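Local coordinates for nucleosome assembly protein 1, putative (Plasmodium falciparum, PDB 3FS3) that probably binds histones and chromatin as a nucleosome assembly protein of the NAP family of histone chaperones, at residues K56-K59 with L60-K63; F170-S173 with V174-K177. All coordinates share one frame; numbering follows the deposited sequence.

Interaction 1: K56-K59 with L60-K63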
loop_
_atom_site.group_PDB
_atom_site.type_symbol
_atom_site.label_atom_id
_atom_site.label_comp_id
_atom_site.label_asym_id
_atom_site.label_seq_id
_atom_site.Cartn_x
_atom_site.Cartn_y
_atom_site.Cartn_z
ATOM N N LYS A 56 -24.860 21.287 5.671
ATOM C CA LYS A 56 -25.255 21.068 4.281
ATOM C C LYS A 56 -24.148 21.558 3.359
ATOM O O LYS A 56 -23.828 20.905 2.373
ATOM C CB LYS A 56 -26.561 21.805 3.957
ATOM C CG LYS A 56 -27.682 21.533 4.949
ATOM C CD LYS A 56 -27.948 20.045 5.128
ATOM C CE LYS A 56 -28.617 19.773 6.473
ATOM N NZ LYS A 56 -29.825 20.618 6.686
ATOM N N LYS A 57 -23.561 22.706 3.680
ATOM C CA LYS A 57 -22.487 23.232 2.855
ATOM C C LYS A 57 -21.315 22.251 2.821
ATOM O O LYS A 57 -20.753 21.992 1.753
ATOM C CB LYS A 57 -22.037 24.597 3.375
ATOM C CG LYS A 57 -23.050 25.709 3.106
ATOM C CD LYS A 57 -22.691 27.003 3.839
ATOM C CE LYS A 57 -21.360 27.581 3.378
ATOM N NZ LYS A 57 -20.986 28.795 4.164
ATOM N N LEU A 58 -20.971 21.689 3.981
ATOM C CA LEU A 58 -19.878 20.725 4.065
ATOM C C LEU A 58 -20.155 19.485 3.206
ATOM O O LEU A 58 -19.246 18.975 2.546
ATOM C CB LEU A 58 -19.633 20.301 5.523
ATOM C CG LEU A 58 -18.612 21.110 6.325
ATOM C CD1 LEU A 58 -18.897 22.591 6.177
ATOM C CD2 LEU A 58 -18.646 20.688 7.790
ATOM N N LYS A 59 -21.395 18.993 3.220
ATOM C CA LYS A 59 -21.728 17.828 2.406
ATOM C C LYS A 59 -21.570 18.209 0.937
ATOM O O LYS A 59 -21.101 17.413 0.119
ATOM C CB LYS A 59 -23.157 17.352 2.671
ATOM C CG LYS A 59 -23.359 16.681 4.035
ATOM C CD LYS A 59 -22.226 15.697 4.370
ATOM C CE LYS A 59 -21.996 14.640 3.285
ATOM N NZ LYS A 59 -23.099 13.642 3.193
ATOM N N LEU A 60 -21.949 19.441 0.613
ATOM C CA LEU A 60 -21.817 19.931 -0.750
ATOM C C LEU A 60 -20.334 19.864 -1.120
ATOM O O LEU A 60 -19.978 19.284 -2.142
ATOM C CB LEU A 60 -22.318 21.372 -0.854
ATOM C CG LEU A 60 -22.378 21.925 -2.276
ATOM C CD1 LEU A 60 -23.453 21.170 -3.053
ATOM C CD2 LEU A 60 -22.686 23.419 -2.250
ATOM N N TYR A 61 -19.471 20.432 -0.275
ATOM C CA TYR A 61 -18.037 20.410 -0.545
ATOM C C TYR A 61 -17.519 18.978 -0.596
ATOM O O TYR A 61 -16.672 18.652 -1.423
ATOM C CB TYR A 61 -17.248 21.182 0.520
ATOM C CG TYR A 61 -17.731 22.594 0.777
ATOM C CD1 TYR A 61 -18.199 23.403 -0.260
ATOM C CD2 TYR A 61 -17.729 23.118 2.069
ATOM C CE1 TYR A 61 -18.662 24.691 -0.012
ATOM C CE2 TYR A 61 -18.185 24.399 2.330
ATOM C CZ TYR A 61 -18.657 25.180 1.288
ATOM O OH TYR A 61 -19.156 26.432 1.563
ATOM N N GLN A 62 -18.028 18.115 0.278
ATOM C CA GLN A 62 -17.577 16.730 0.286
ATOM C C GLN A 62 -17.961 16.047 -1.027
ATOM O O GLN A 62 -17.214 15.211 -1.544
ATOM C CB GLN A 62 -18.188 15.955 1.451
ATOM C CG GLN A 62 -17.665 14.529 1.536
ATOM C CD GLN A 62 -16.161 14.490 1.779
ATOM O OE1 GLN A 62 -15.426 13.758 1.110
ATOM N NE2 GLN A 62 -15.698 15.278 2.746
ATOM N N LYS A 63 -19.136 16.396 -1.549
ATOM C CA LYS A 63 -19.599 15.836 -2.811
ATOM C C LYS A 63 -18.623 16.267 -3.898
ATOM O O LYS A 63 -18.320 15.505 -4.815
ATOM C CB LYS A 63 -21.000 16.347 -3.145
ATOM C CG LYS A 63 -21.460 15.977 -4.549
ATOM C CD LYS A 63 -21.380 14.469 -4.775
ATOM C CE LYS A 63 -21.724 14.093 -6.211
ATOM N NZ LYS A 63 -21.686 12.618 -6.416
#

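Interaction 2: F170-S173 with V174-K177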
loop_
_atom_site.group_PDB
_atom_site.type_symbol
_atom_site.label_atom_id
_atom_site.label_comp_id
_atom_site.label_asym_id
_atom_site.label_seq_id
_atom_site.Cartn_x
_atom_site.Cartn_y
_atom_site.Cartn_z
ATOM N N PHE A 170 4.372 -33.104 -14.558
ATOM C CA PHE A 170 2.961 -32.916 -14.856
ATOM C C PHE A 170 2.811 -32.551 -16.320
ATOM O O PHE A 170 3.762 -32.079 -16.941
ATOM C CB PHE A 170 2.333 -31.847 -13.944
ATOM C CG PHE A 170 3.052 -30.529 -13.944
ATOM C CD1 PHE A 170 3.029 -29.705 -15.065
ATOM C CD2 PHE A 170 3.718 -30.091 -12.796
ATOM C CE1 PHE A 170 3.656 -28.461 -15.043
ATOM C CE2 PHE A 170 4.350 -28.847 -12.763
ATOM C CZ PHE A 170 4.315 -28.031 -13.891
ATOM N N SER A 171 1.627 -32.784 -16.874
ATOM C CA SER A 171 1.381 -32.510 -18.287
ATOM C C SER A 171 1.021 -31.063 -18.616
ATOM O O SER A 171 1.211 -30.626 -19.746
ATOM C CB SER A 171 0.271 -33.433 -18.806
ATOM O OG SER A 171 -0.921 -33.261 -18.052
ATOM N N ASN A 172 0.501 -30.332 -17.636
ATOM C CA ASN A 172 0.095 -28.937 -17.835
ATOM C C ASN A 172 1.210 -28.130 -18.476
ATOM O O ASN A 172 2.352 -28.153 -18.007
ATOM C CB ASN A 172 -0.262 -28.275 -16.499
ATOM C CG ASN A 172 -1.175 -29.124 -15.650
ATOM O OD1 ASN A 172 -0.748 -30.121 -15.067
ATOM N ND2 ASN A 172 -2.445 -28.743 -15.579
ATOM N N SER A 173 0.886 -27.414 -19.545
ATOM C CA SER A 173 1.894 -26.594 -20.194
ATOM C C SER A 173 1.877 -25.244 -19.486
ATOM O O SER A 173 2.811 -24.461 -19.613
ATOM C CB SER A 173 1.581 -26.416 -21.686
ATOM O OG SER A 173 0.520 -25.501 -21.864
ATOM N N VAL A 174 0.810 -24.983 -18.732
ATOM C CA VAL A 174 0.673 -23.727 -17.995
ATOM C C VAL A 174 -0.112 -23.881 -16.696
ATOM O O VAL A 174 -1.158 -24.527 -16.670
ATOM C CB VAL A 174 -0.066 -22.653 -18.825
ATOM C CG1 VAL A 174 -0.144 -21.363 -18.037
ATOM C CG2 VAL A 174 0.638 -22.428 -20.150
ATOM N N LEU A 175 0.392 -23.285 -15.621
ATOM C CA LEU A 175 -0.304 -23.318 -14.339
ATOM C C LEU A 175 -0.638 -21.865 -13.996
ATOM O O LEU A 175 0.252 -21.007 -13.971
ATOM C CB LEU A 175 0.579 -23.921 -13.232
ATOM C CG LEU A 175 0.994 -25.391 -13.344
ATOM C CD1 LEU A 175 1.676 -25.818 -12.043
ATOM C CD2 LEU A 175 -0.229 -26.265 -13.611
ATOM N N THR A 176 -1.913 -21.580 -13.749
ATOM C CA THR A 176 -2.326 -20.220 -13.425
ATOM C C THR A 176 -2.953 -20.119 -12.047
ATOM O O THR A 176 -3.398 -21.110 -11.466
ATOM C CB THR A 176 -3.359 -19.690 -14.416
ATOM O OG1 THR A 176 -4.610 -20.348 -14.186
ATOM C CG2 THR A 176 -2.916 -19.943 -15.847
ATOM N N LYS A 177 -2.985 -18.896 -11.540
ATOM C CA LYS A 177 -3.563 -18.597 -10.245
ATOM C C LYS A 177 -4.296 -17.276 -10.442
ATOM O O LYS A 177 -3.685 -16.270 -10.813
ATOM C CB LYS A 177 -2.458 -18.444 -9.200
ATOM C CG LYS A 177 -2.953 -18.200 -7.783
ATOM C CD LYS A 177 -3.599 -19.436 -7.203
ATOM C CE LYS A 177 -4.085 -19.198 -5.775
ATOM N NZ LYS A 177 -2.998 -19.227 -4.768
#

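Interaction 1: K56-K59 with L60-K63
The ring of Tyr61 lies alongside the side chain of Lys57 one helical turn back, with the carbonyl oxygen Lys57 O over the centre of one face, 3.1 Å above the plane. At the phenol end, Tyr61 OH sits 3.1 Å from Lys57 CE, so the hydroxyl meets the aliphatic part of the lysine. The lysine chain bends at its third torsion (chi3 63°), which turns CE toward the phenol oxygen. Leu58 adds a looser apolar contact on the same side of the ring plane, Leu58 CD1 lying 4.3 Å from Tyr61 CD2.

Beneath these side chains runs regular alpha-helical bonding, each amide reaching the carbonyl four residues earlier. Tyr61 N binds Lys57 O at 2.9 Å, so one oxygen takes a backbone hydrogen bond and also faces the ring. Gln62 N to Leu58 O, at 2.7 Å, and Lys63 N to Lys59 O, at 2.8 Å, continue the ladder.

All of this belongs to the long helix 49-99, far from the centre of its chain, and the second subunit packs against it. Leu58 meets Leu98 and Lys57 meets Ala97, both on helix 49-99 of that subunit, while Gln62 lies against Val286 on its helix 260-289 and Lys59 against its Leu290 just beyond, as expected for the long dimerisation helix of NAP proteins.

Interaction 2: F170-S173 with V174-K177
From Phe170 to Ser173 the backbone runs without regular helix or strand, extended at Asn172, then turned by a helix-like Ser173 (phi -88°, psi -16°) before Val174 opens into the strand, with no hydrogen bond joining the two segments.

Leu175 carries the contact, each of its methyl groups meeting a different residue of the loop. Leu175 CD1 approaches the far end of the Phe170 ring obliquely, 3.9 Å from Phe170 CZ, the two side chains coming from opposite directions. Phe170 CG stands between its own backbone N and carbonyl carbon (chi1 54°), a position that directs the ring toward Leu175. The carbonyl oxygen of Asn172 lies in the ring plane at its edge. The other methyl, Leu175 CD2, rests 3.5 Å from Asn172 CB and 3.6 Å from Asn172 CG, the two side chains crossing at about a right angle. The leucine thus packs on the base of the asparagine, whose amide is held by backbone outside the contact: OD1 accepts from Asp201 N and ND2 donates to Val199 O, which fixes the rotation of the group. At the junction itself, Ser173 OG lies 3.5 Å from Val174 CG2.

Phe170 also makes an edge-to-face contact with Phe164, and Leu175 leans on Phe164 and Phe241, extending the apolar cluster. Backbone bonds from Ser173 to Phe164 and from Leu175 to Phe162 tie this region to strand 158-164. The arrangement is the end of the loop of a beta hairpin, whose strands are 158-164 and 174-181; it leads into the second of these, an inner strand of the antiparallel sheet in the sheet-bearing part of the NAP fold.

The two contacts occupy opposite sides of the chain's centre, with their own centres about 53 Å apart and their nearest atoms about 34 Å apart; they share no secondary-structure element. Interaction 1 holds two successive turns of one helix by repeated backbone hydrogen bonds; its buried Leu58 and Gln62, with Lys57 and Lys59 beside them, meet the second subunit, while much of the rest is surface. Interaction 2 joins a loop to the start of a strand by apolar side-chain packing instead, chiefly through the buried Phe170 and Leu175, and no other chain of the assembly touches it. One belongs to the dimer-forming helical arm, the other to the antiparallel sheet.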